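Local structure of HD domain protein (Enterococcus faecalis, 4LRL) at residues Q203-M209 / Y255-R259; Y263-F268 / L394-F398; R41-H45 / L213-F218; H90-Y95 / A131-D135. The protein probably hydrolyses deoxyribonucleoside triphosphates to deoxyribonucleosides and triphosphate, as an allosterically regulated metal-dependent HD-domain enzyme that binds dGTP and dTTP. All blocks are in the same frame, centred on the assembly; numbering follows the deposited sequence.

Contact 1 (Q203-M209 / Y255-R259). With NI (nickel (II) ion), chain N.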
# COMPACT_ATOMS: atom_id res chain seq x y z
N GLN C 203 -23.48 12.59 8.30
CA GLN C 203 -22.19 12.61 8.98
C GLN C 203 -21.26 11.53 8.42
O GLN C 203 -20.05 11.52 8.71
CB GLN C 203 -22.36 12.51 10.49
CG GLN C 203 -22.82 13.82 11.16
CD GLN C 203 -21.81 14.93 10.98
OE1 GLN C 203 -20.61 14.71 11.12
NE2 GLN C 203 -22.28 16.13 10.65
N ILE C 204 -21.81 10.64 7.60
CA ILE C 204 -21.06 9.54 7.02
C ILE C 204 -21.69 9.16 5.68
O ILE C 204 -22.46 8.22 5.57
CB ILE C 204 -20.99 8.33 8.01
CG1 ILE C 204 -20.20 7.14 7.42
CG2 ILE C 204 -22.40 7.93 8.48
CD1 ILE C 204 -19.79 6.11 8.47
N ASP C 205 -21.37 9.94 4.65
CA ASP C 205 -22.04 9.83 3.37
C ASP C 205 -21.03 9.60 2.23
O ASP C 205 -19.81 9.64 2.46
CB ASP C 205 -22.85 11.10 3.11
CG ASP C 205 -21.98 12.35 3.18
OD1 ASP C 205 -22.31 13.26 3.96
OD2 ASP C 205 -20.95 12.42 2.46
N ALA C 206 -21.55 9.39 1.02
CA ALA C 206 -20.73 9.08 -0.14
C ALA C 206 -19.76 10.22 -0.49
O ALA C 206 -18.69 9.99 -1.05
CB ALA C 206 -21.62 8.76 -1.33
N ASP C 207 -20.16 11.44 -0.12
CA ASP C 207 -19.39 12.66 -0.39
C ASP C 207 -18.14 12.68 0.51
O ASP C 207 -17.01 12.74 0.02
CB ASP C 207 -20.30 13.88 -0.16
CG ASP C 207 -19.63 15.22 -0.48
OD1 ASP C 207 -20.23 16.26 -0.17
OD2 ASP C 207 -18.52 15.25 -1.04
N ARG C 208 -18.36 12.63 1.81
CA ARG C 208 -17.27 12.56 2.78
C ARG C 208 -16.36 11.35 2.53
O ARG C 208 -15.13 11.48 2.55
CB ARG C 208 -17.81 12.53 4.21
CG ARG C 208 -18.70 13.72 4.56
CD ARG C 208 -19.29 13.48 5.91
NE ARG C 208 -20.25 14.48 6.38
CZ ARG C 208 -19.92 15.62 6.98
NH1 ARG C 208 -20.88 16.43 7.42
NH2 ARG C 208 -18.65 15.94 7.15
N MET C 209 -16.97 10.20 2.25
CA MET C 209 -16.19 8.97 2.05
C MET C 209 -15.24 9.10 0.85
O MET C 209 -14.07 8.72 0.94
CB MET C 209 -17.09 7.74 1.96
CG MET C 209 -17.77 7.39 3.29
SD MET C 209 -18.42 5.70 3.36
CE MET C 209 -20.06 5.91 2.66
N TYR C 255 -13.46 5.31 10.23
CA TYR C 255 -13.89 6.41 9.39
C TYR C 255 -13.74 7.74 10.17
O TYR C 255 -13.18 8.70 9.64
CB TYR C 255 -15.31 6.21 8.87
CG TYR C 255 -15.97 7.50 8.48
CD1 TYR C 255 -15.64 8.13 7.29
CD2 TYR C 255 -16.93 8.09 9.31
CE1 TYR C 255 -16.24 9.33 6.93
CE2 TYR C 255 -17.55 9.29 8.96
CZ TYR C 255 -17.19 9.90 7.77
OH TYR C 255 -17.78 11.09 7.40
N ILE C 256 -14.20 7.78 11.42
CA ILE C 256 -14.06 8.99 12.24
C ILE C 256 -12.59 9.34 12.49
O ILE C 256 -12.20 10.50 12.44
CB ILE C 256 -14.86 8.89 13.57
CG1 ILE C 256 -16.36 8.77 13.29
CG2 ILE C 256 -14.58 10.10 14.46
CD1 ILE C 256 -16.99 10.02 12.67
N VAL C 257 -11.77 8.34 12.74
CA VAL C 257 -10.34 8.53 12.92
C VAL C 257 -9.70 9.18 11.69
O VAL C 257 -8.98 10.16 11.81
CB VAL C 257 -9.66 7.21 13.33
CG1 VAL C 257 -8.13 7.35 13.35
CG2 VAL C 257 -10.14 6.78 14.69
N SER C 258 -10.00 8.64 10.50
CA SER C 258 -9.45 9.18 9.24
C SER C 258 -9.91 10.61 8.99
O SER C 258 -9.13 11.46 8.53
CB SER C 258 -9.86 8.31 8.05
OG SER C 258 -9.37 6.99 8.20
N ARG C 259 -11.18 10.85 9.30
CA ARG C 259 -11.80 12.15 9.15
C ARG C 259 -11.02 13.17 9.97
O ARG C 259 -10.59 14.19 9.43
CB ARG C 259 -13.26 12.08 9.61
CG ARG C 259 -14.12 13.24 9.14
CD ARG C 259 -15.57 13.05 9.57
NE ARG C 259 -16.22 14.32 9.89
CZ ARG C 259 -17.52 14.44 10.19
NH1 ARG C 259 -18.30 13.37 10.18
NH2 ARG C 259 -18.04 15.63 10.48
NI NI N . -18.23 16.64 -2.61
O HOH W 1 -18.75 18.23 -1.28
O HOH W 2 -16.24 17.85 -1.95
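The ring of Y255 carries I204 over one face and runs on until its hydroxyl reaches the backbone of Q203. CG1 of I204 stands 4.0 Å from the ring centroid, 21° off the normal, a CH-pi contact displaced toward the rim. Beyond it, Y255 OH donates to Q203 O at 2.7 Å, tilted from the carbonyl plane, while CD of R208 lies 3.2 Å from the same OH. One helical turn further along 249-267, R259 grips the Q203 amide end-on: NH1 and NH2 both donate to OE1, each at 2.8 Å, and OE1 sits in the guanidinium plane. Q203 turns at chi2 (-63°), which swings its amide across the end of R259. Over a face of this guanidinium lies that of R208, centres 4.2 Å apart and planes at 22°. The like charges are probably offset by D397, whose OD1 forms a salt bridge with R208; its backbone O accepts from R259 and its OD2 from Q203 NE2. R208 NE also donates to S202 O. At the start of helix 206-219, D205 OD2 caps the chain by accepting from R208 N at 2.7 Å. Two residues on from that cap, D207 OD2 binds the nickel ion at 2.1 Å, so the polar network that fixes R208 probably also steadies the backbone presenting this metal ligand.

Contact 2 (Y263-F268 / L394-F398); sequences YVQVYF and LPYDF. With TTP (thymidine-5'-triphosphate), chain S.
An aromatic cluster joins the C-terminal end of helix 249-267 to the loop between strands 387-389 and 411-413, both in the HD-associated region. Five rings make it up: Y263, Y267 and F268 from the helix end, Y396 and F398 from the loop. Its flattest pair is Y267 with Y396, an offset stack with centroids 4.0 Å apart and planes only 6° from parallel; CD1 of Y267 lies over the middle of the Y396 ring. CB of Y396 in turn sits over a face of Y263, 3.9 Å from the ring centroid. The edge of Y263 points at the face of F398, CD2 approaching CE1 at 3.8 Å in a T-shaped pair. F268 brings its rim to F398, CE2 to CZ at 3.5 Å, and on another side its CD1 meets L394 CD1 at 3.8 Å. A wider pi-type turn ends the helix, with F268 N donating to Y263 O, which places F268 beside Y263 on the loop side. The polar tips are tied down as well. Y263 OH donates to D397 O at 2.7 Å from above the carbonyl plane, and receives a hydrogen bond from R259 NE; Y267 OH bonds D215. On the same helix end, Q265 CG comes 3.1 Å from O4 of the bound thymidine triphosphate. Stacked faces and hydrogen-bonded hydroxyls together thus hold an irregular loop against the helix end that bears a residue of the dTTP pocket.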
# COMPACT_ATOMS: atom_id res chain seq x y z
N TYR C 263 -8.45 16.35 8.62
CA TYR C 263 -8.68 17.73 9.09
C TYR C 263 -7.41 18.36 9.64
O TYR C 263 -6.94 19.36 9.09
CB TYR C 263 -9.74 17.79 10.20
CG TYR C 263 -11.19 17.63 9.75
CD1 TYR C 263 -11.52 16.88 8.62
CD2 TYR C 263 -12.22 18.20 10.49
CE1 TYR C 263 -12.84 16.73 8.22
CE2 TYR C 263 -13.56 18.04 10.11
CZ TYR C 263 -13.85 17.30 8.96
OH TYR C 263 -15.15 17.13 8.56
N VAL C 264 -6.85 17.75 10.70
CA VAL C 264 -5.71 18.31 11.43
C VAL C 264 -4.40 18.34 10.63
O VAL C 264 -3.62 19.27 10.79
CB VAL C 264 -5.47 17.63 12.82
CG1 VAL C 264 -6.64 17.88 13.75
CG2 VAL C 264 -5.18 16.14 12.70
N GLN C 265 -4.19 17.35 9.77
CA GLN C 265 -2.93 17.20 9.04
C GLN C 265 -2.96 17.87 7.68
O GLN C 265 -1.93 18.35 7.20
CB GLN C 265 -2.57 15.72 8.87
CG GLN C 265 -2.05 15.08 10.14
CD GLN C 265 -2.19 13.55 10.16
OE1 GLN C 265 -2.27 12.91 9.11
NE2 GLN C 265 -2.22 12.98 11.36
N VAL C 266 -4.13 17.90 7.05
CA VAL C 266 -4.23 18.40 5.69
C VAL C 266 -5.07 19.68 5.58
O VAL C 266 -4.52 20.75 5.33
CB VAL C 266 -4.73 17.30 4.71
CG1 VAL C 266 -4.94 17.86 3.29
CG2 VAL C 266 -3.76 16.13 4.71
N TYR C 267 -6.38 19.57 5.79
CA TYR C 267 -7.28 20.69 5.55
C TYR C 267 -6.94 21.93 6.37
O TYR C 267 -7.12 23.04 5.89
CB TYR C 267 -8.76 20.28 5.75
CG TYR C 267 -9.20 19.04 4.96
CD1 TYR C 267 -10.09 18.12 5.50
CD2 TYR C 267 -8.70 18.78 3.68
CE1 TYR C 267 -10.49 16.99 4.80
CE2 TYR C 267 -9.09 17.65 2.97
CZ TYR C 267 -9.98 16.76 3.54
OH TYR C 267 -10.37 15.63 2.85
N PHE C 268 -6.45 21.73 7.59
CA PHE C 268 -6.17 22.85 8.49
C PHE C 268 -4.73 23.35 8.41
O PHE C 268 -4.34 24.21 9.20
CB PHE C 268 -6.50 22.49 9.95
CG PHE C 268 -7.96 22.21 10.21
CD1 PHE C 268 -8.94 22.48 9.26
CD2 PHE C 268 -8.36 21.70 11.45
CE1 PHE C 268 -10.29 22.23 9.52
CE2 PHE C 268 -9.70 21.45 11.73
CZ PHE C 268 -10.67 21.71 10.75
N LEU C 394 -13.37 27.08 8.09
CA LEU C 394 -13.21 26.24 6.90
C LEU C 394 -14.39 25.29 6.72
O LEU C 394 -15.05 24.95 7.71
CB LEU C 394 -11.85 25.51 6.91
CG LEU C 394 -10.60 26.41 6.80
CD1 LEU C 394 -9.32 25.63 7.08
CD2 LEU C 394 -10.50 27.16 5.46
N PRO C 395 -14.67 24.86 5.47
CA PRO C 395 -15.85 24.05 5.17
C PRO C 395 -15.72 22.58 5.60
O PRO C 395 -16.08 21.67 4.85
CB PRO C 395 -15.96 24.16 3.64
CG PRO C 395 -14.57 24.37 3.19
CD PRO C 395 -13.92 25.20 4.24
N TYR C 396 -15.22 22.36 6.81
CA TYR C 396 -15.09 21.02 7.37
C TYR C 396 -15.65 20.97 8.79
O TYR C 396 -15.05 21.48 9.73
CB TYR C 396 -13.63 20.56 7.31
CG TYR C 396 -13.08 20.54 5.90
CD1 TYR C 396 -13.37 19.48 5.04
CD2 TYR C 396 -12.30 21.59 5.42
CE1 TYR C 396 -12.88 19.46 3.74
CE2 TYR C 396 -11.81 21.58 4.12
CZ TYR C 396 -12.10 20.51 3.29
OH TYR C 396 -11.63 20.49 2.00
N ASP C 397 -16.83 20.36 8.93
CA ASP C 397 -17.53 20.26 10.21
C ASP C 397 -17.08 19.03 11.02
O ASP C 397 -16.85 17.96 10.47
CB ASP C 397 -19.04 20.22 9.98
CG ASP C 397 -19.50 18.97 9.25
OD1 ASP C 397 -18.95 18.66 8.17
OD2 ASP C 397 -20.41 18.30 9.75
N PHE C 398 -16.95 19.22 12.33
CA PHE C 398 -16.59 18.13 13.24
C PHE C 398 -17.81 17.28 13.58
O PHE C 398 -18.94 17.75 13.48
CB PHE C 398 -15.97 18.68 14.52
CG PHE C 398 -14.57 19.16 14.36
CD1 PHE C 398 -13.50 18.26 14.37
CD2 PHE C 398 -14.30 20.52 14.20
CE1 PHE C 398 -12.19 18.71 14.22
CE2 PHE C 398 -12.99 20.97 14.05
CZ PHE C 398 -11.93 20.06 14.06
PA TTP S . 5.77 20.60 7.18
O1A TTP S . 6.84 21.44 6.52
O2A TTP S . 4.43 21.21 7.49
O3A TTP S . 6.31 19.92 8.55
PB TTP S . 7.76 19.24 8.84
O1B TTP S . 8.10 18.30 7.70
O2B TTP S . 7.70 18.62 10.22
O3B TTP S . 8.87 20.44 8.83
PG TTP S . 8.65 22.05 9.05
O1G TTP S . 10.00 22.50 9.57
O2G TTP S . 7.52 22.17 10.06
O3G TTP S . 8.34 22.64 7.69
O5' TTP S . 5.50 19.33 6.23
C5' TTP S . 6.31 19.04 5.09
C4' TTP S . 5.58 18.02 4.22
O4' TTP S . 5.05 16.98 5.05
C3' TTP S . 4.42 18.65 3.47
O3' TTP S . 4.40 18.25 2.10
C2' TTP S . 3.18 18.10 4.12
C1' TTP S . 3.65 16.83 4.82
N1 TTP S . 2.90 16.64 6.06
C2 TTP S . 2.23 15.40 6.33
O2 TTP S . 2.28 14.45 5.51
N3 TTP S . 1.54 15.25 7.48
C4 TTP S . 1.48 16.26 8.38
O4 TTP S . 0.83 16.08 9.44
C5 TTP S . 2.13 17.48 8.14
C5M TTP S . 2.08 18.63 9.12
C6 TTP S . 2.84 17.65 6.96

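Contact 3 (R41-H45 / L213-F218)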
# COMPACT_ATOMS: atom_id res chain seq x y z
N ARG C 41 -11.42 4.38 -15.57
CA ARG C 41 -10.32 4.11 -14.67
C ARG C 41 -10.24 5.22 -13.62
O ARG C 41 -10.30 6.41 -13.94
CB ARG C 41 -9.01 4.00 -15.46
CG ARG C 41 -8.03 3.02 -14.87
CD ARG C 41 -8.60 1.60 -14.82
NE ARG C 41 -7.76 0.74 -13.99
CZ ARG C 41 -6.96 -0.22 -14.46
NH1 ARG C 41 -6.92 -0.49 -15.76
NH2 ARG C 41 -6.23 -0.93 -13.63
N ASP C 42 -10.16 4.81 -12.36
CA ASP C 42 -10.05 5.72 -11.24
C ASP C 42 -9.03 5.19 -10.25
O ASP C 42 -9.12 4.05 -9.81
CB ASP C 42 -11.41 5.89 -10.55
CG ASP C 42 -11.36 6.90 -9.42
OD1 ASP C 42 -11.07 8.07 -9.68
OD2 ASP C 42 -11.63 6.52 -8.26
N PRO C 43 -8.03 6.01 -9.90
CA PRO C 43 -6.98 5.48 -9.02
C PRO C 43 -7.47 5.11 -7.62
O PRO C 43 -6.85 4.28 -6.94
CB PRO C 43 -5.96 6.63 -8.97
CG PRO C 43 -6.72 7.85 -9.36
CD PRO C 43 -7.78 7.40 -10.31
N VAL C 44 -8.60 5.68 -7.21
CA VAL C 44 -9.14 5.46 -5.86
C VAL C 44 -10.08 4.25 -5.77
O VAL C 44 -9.88 3.36 -4.93
CB VAL C 44 -9.83 6.75 -5.34
CG1 VAL C 44 -10.57 6.50 -4.02
CG2 VAL C 44 -8.81 7.86 -5.19
N HIS C 45 -11.09 4.21 -6.64
CA HIS C 45 -12.09 3.14 -6.63
C HIS C 45 -11.84 2.10 -7.72
O HIS C 45 -12.70 1.26 -8.00
CB HIS C 45 -13.51 3.72 -6.74
CG HIS C 45 -13.82 4.72 -5.68
ND1 HIS C 45 -13.77 4.42 -4.34
CD2 HIS C 45 -14.14 6.04 -5.75
CE1 HIS C 45 -14.06 5.50 -3.63
NE2 HIS C 45 -14.29 6.49 -4.46
N LEU C 213 -10.91 9.60 1.21
CA LEU C 213 -10.06 8.62 0.57
C LEU C 213 -9.23 9.23 -0.55
O LEU C 213 -8.03 8.97 -0.65
CB LEU C 213 -10.89 7.47 0.03
CG LEU C 213 -11.53 6.51 1.05
CD1 LEU C 213 -12.60 5.64 0.36
CD2 LEU C 213 -10.45 5.64 1.73
N ARG C 214 -9.89 10.04 -1.39
CA ARG C 214 -9.26 10.63 -2.57
C ARG C 214 -8.25 11.71 -2.17
O ARG C 214 -7.15 11.78 -2.72
CB ARG C 214 -10.33 11.22 -3.50
CG ARG C 214 -9.78 11.82 -4.83
CD ARG C 214 -10.92 12.17 -5.82
NE ARG C 214 -11.90 11.08 -5.91
CZ ARG C 214 -11.79 10.05 -6.75
NH1 ARG C 214 -12.71 9.11 -6.74
NH2 ARG C 214 -10.77 9.97 -7.61
N ASP C 215 -8.63 12.56 -1.22
CA ASP C 215 -7.70 13.56 -0.71
C ASP C 215 -6.47 12.90 -0.07
O ASP C 215 -5.35 13.37 -0.27
CB ASP C 215 -8.38 14.52 0.25
CG ASP C 215 -9.47 15.34 -0.42
OD1 ASP C 215 -9.54 15.36 -1.68
OD2 ASP C 215 -10.25 15.98 0.31
N ALA C 216 -6.68 11.81 0.66
CA ALA C 216 -5.57 11.05 1.23
C ALA C 216 -4.72 10.43 0.14
O ALA C 216 -3.48 10.47 0.24
CB ALA C 216 -6.09 9.96 2.18
N TYR C 217 -5.37 9.88 -0.88
CA TYR C 217 -4.68 9.20 -1.96
C TYR C 217 -3.72 10.14 -2.67
O TYR C 217 -2.57 9.77 -2.94
CB TYR C 217 -5.67 8.56 -2.96
CG TYR C 217 -4.99 7.71 -4.02
CD1 TYR C 217 -4.77 6.35 -3.81
CD2 TYR C 217 -4.55 8.27 -5.23
CE1 TYR C 217 -4.12 5.55 -4.78
CE2 TYR C 217 -3.92 7.50 -6.20
CZ TYR C 217 -3.70 6.14 -5.97
OH TYR C 217 -3.07 5.38 -6.93
N PHE C 218 -4.18 11.36 -2.96
CA PHE C 218 -3.36 12.34 -3.71
C PHE C 218 -2.36 13.14 -2.87
O PHE C 218 -1.27 13.44 -3.35
CB PHE C 218 -4.25 13.27 -4.55
CG PHE C 218 -4.85 12.58 -5.75
CD1 PHE C 218 -6.09 11.96 -5.66
CD2 PHE C 218 -4.17 12.53 -6.95
CE1 PHE C 218 -6.65 11.32 -6.75
CE2 PHE C 218 -4.73 11.89 -8.06
CZ PHE C 218 -5.97 11.28 -7.95
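An Asx motif at the end of strand 33-42 closes the chain over D42-H45 beside helix 206-219, and its aspartate, D42, also holds R214 of that helix. D42 OD2 accepts from H45 N at 2.9 Å, on the anti side of the carboxylate. R214 takes the other side end-on: NH2 donates to the syn lone pair of OD1 at 2.8 Å, and NH1 reaches OD2 at 3.2 Å. H45 N and NH1 approach OD2 from opposite faces of its plane. A bend at chi3 (-46°) turns the guanidinium toward D42, and CG2 of V44 lies over one of its faces, 3.8 Å from NH2. NH1 also pairs with D210, which accepts from H45 NE2 too. Past the salt bridge the contact is apolar: P43 CB touches Y217 CE2 at 3.5 Å, P43 CG meets F218 CZ at 3.8 Å, and V44 CG2 packs on Y217 CB. H81 of a third subunit donates to D42 OD1, and Y217 stacks on Y217 of that subunit. Here an Asx motif and a bidentate Asp-Arg salt bridge fasten a beta-hairpin, strands 33-42 and 46-52, onto a helix of the HD domain at a subunit interface.

Contact 4 (H90-Y95 / A131-D135). With NI (nickel (II) ion), chain N.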
# COMPACT_ATOMS: atom_id res chain seq x y z
N HIS C 90 -13.59 13.74 -8.20
CA HIS C 90 -14.33 13.59 -6.95
C HIS C 90 -15.82 13.33 -7.19
O HIS C 90 -16.42 12.49 -6.51
CB HIS C 90 -14.14 14.80 -6.03
CG HIS C 90 -15.12 14.86 -4.89
ND1 HIS C 90 -15.14 13.93 -3.87
CD2 HIS C 90 -16.13 15.73 -4.62
CE1 HIS C 90 -16.11 14.23 -3.02
NE2 HIS C 90 -16.73 15.31 -3.46
N SER C 91 -16.40 14.03 -8.16
CA SER C 91 -17.81 13.87 -8.50
C SER C 91 -18.10 12.46 -8.99
O SER C 91 -19.08 11.84 -8.56
CB SER C 91 -18.24 14.92 -9.53
OG SER C 91 -18.24 16.21 -8.95
N LEU C 92 -17.24 11.92 -9.87
CA LEU C 92 -17.41 10.55 -10.33
C LEU C 92 -17.23 9.56 -9.18
O LEU C 92 -17.89 8.54 -9.15
CB LEU C 92 -16.45 10.20 -11.48
CG LEU C 92 -16.46 10.95 -12.81
CD1 LEU C 92 -15.92 10.06 -13.91
CD2 LEU C 92 -17.81 11.47 -13.24
N GLY C 93 -16.35 9.90 -8.24
CA GLY C 93 -16.10 9.05 -7.07
C GLY C 93 -17.34 8.93 -6.21
O GLY C 93 -17.73 7.83 -5.79
N VAL C 94 -17.97 10.07 -5.93
CA VAL C 94 -19.16 10.12 -5.09
C VAL C 94 -20.27 9.34 -5.77
O VAL C 94 -20.95 8.55 -5.12
CB VAL C 94 -19.59 11.58 -4.79
CG1 VAL C 94 -20.88 11.64 -3.94
CG2 VAL C 94 -18.46 12.28 -4.09
N TYR C 95 -20.41 9.52 -7.08
CA TYR C 95 -21.37 8.73 -7.87
C TYR C 95 -21.09 7.24 -7.72
O TYR C 95 -22.01 6.45 -7.49
CB TYR C 95 -21.34 9.13 -9.35
CG TYR C 95 -21.80 8.00 -10.25
CD1 TYR C 95 -23.15 7.74 -10.44
CD2 TYR C 95 -20.87 7.15 -10.87
CE1 TYR C 95 -23.58 6.68 -11.24
CE2 TYR C 95 -21.29 6.08 -11.67
CZ TYR C 95 -22.65 5.86 -11.85
OH TYR C 95 -23.09 4.83 -12.64
N ALA C 131 -25.87 12.40 -6.59
CA ALA C 131 -24.49 12.10 -6.24
C ALA C 131 -23.49 12.70 -7.24
O ALA C 131 -22.49 13.29 -6.85
CB ALA C 131 -24.28 10.61 -6.14
N LEU C 132 -23.79 12.55 -8.52
CA LEU C 132 -22.92 13.08 -9.56
C LEU C 132 -22.88 14.62 -9.56
O LEU C 132 -21.82 15.23 -9.79
CB LEU C 132 -23.37 12.55 -10.92
CG LEU C 132 -22.44 12.90 -12.09
CD1 LEU C 132 -21.03 12.31 -11.84
CD2 LEU C 132 -23.04 12.41 -13.38
N LEU C 133 -24.03 15.23 -9.29
CA LEU C 133 -24.18 16.67 -9.46
C LEU C 133 -23.99 17.46 -8.18
O LEU C 133 -24.10 18.69 -8.21
CB LEU C 133 -25.57 16.98 -10.05
CG LEU C 133 -25.90 16.44 -11.44
CD1 LEU C 133 -27.38 16.62 -11.71
CD2 LEU C 133 -25.04 17.13 -12.51
N HIS C 134 -23.69 16.78 -7.07
CA HIS C 134 -23.71 17.43 -5.75
C HIS C 134 -22.81 18.68 -5.63
O HIS C 134 -23.10 19.58 -4.87
CB HIS C 134 -23.41 16.43 -4.61
CG HIS C 134 -21.96 16.08 -4.46
ND1 HIS C 134 -21.25 15.38 -5.42
CD2 HIS C 134 -21.08 16.34 -3.46
CE1 HIS C 134 -20.00 15.23 -5.02
NE2 HIS C 134 -19.87 15.80 -3.83
N ASP C 135 -21.75 18.73 -6.42
CA ASP C 135 -20.75 19.80 -6.31
C ASP C 135 -20.67 20.64 -7.58
O ASP C 135 -19.72 21.41 -7.75
CB ASP C 135 -19.37 19.19 -6.05
CG ASP C 135 -19.14 18.85 -4.59
OD1 ASP C 135 -19.89 19.34 -3.69
OD2 ASP C 135 -18.20 18.08 -4.33
NI NI N . -18.23 16.64 -2.61
O HOH W 3 -20.75 17.22 -8.51
O HOH W 1 -18.75 18.23 -1.28
O HOH W 2 -16.24 17.85 -1.95
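H134, just after A131-L132 of helix 124-133, runs from CB toward the nickel ion beside helix 87-108. Its CG stands between the backbone N and the carbonyl carbon (chi1 78°), which turns the ring inward. On one branch ND1 donates to A131 O at 2.8 Å, tilted out of the ring plane; next to it, CE1 meets V94 CG2 at 3.5 Å. The tip, NE2, binds the nickel ion at 2.2 Å; CD2, beside it, lies 3.0 Å from the ion without binding it. V94 CG1 lies over one face of the ring as a CH-pi contact, 4.2 Å from the centroid, while the carboxylate of D135 covers the opposite face. Because ND1 carries the hydrogen of the bond to A131 O, the lone pair of NE2 faces the metal. H90 NE2 and D135 OD2 each bind the same ion, and the imidazole of H90 stands at 66° to that of H134. D210, by accepting from H90 ND1, probably helps to orient that ring; D207 and two waters complete the site. A third water donates to L132 O and S91 OG, which also bonds R87 O, and accepts from D135 N. L92 CD2 and L132 CD1 meet at 3.6 Å. Two histidines and an aspartate meeting one ion, with a later aspartate as fourth ligand, make the H...HD...D metal site that defines HD-domain phosphohydrolases.

In the fold
The four contacts are linked by helix 206-219, shared by contacts 1 and 3, by helix 249-267, shared by contacts 1 and 2, and by the nickel ion. Contacts 1 and 4, with centres 15 Å apart, share that ion: contact 4 supplies three protein ligands and contact 1 the fourth. Contact 2 joins contact 1 through D397, which meets R208 and R259, and contact 3 through the Y267-D215 bond. Along the chain, contact 4 closes before contact 1 opens, contact 3 spans contact 4 and crosses contact 1, and contact 2 comes last. Touching residues connect the metal site to the helix end next to the bound dTTP, a possible route for the allosteric regulation of this enzyme.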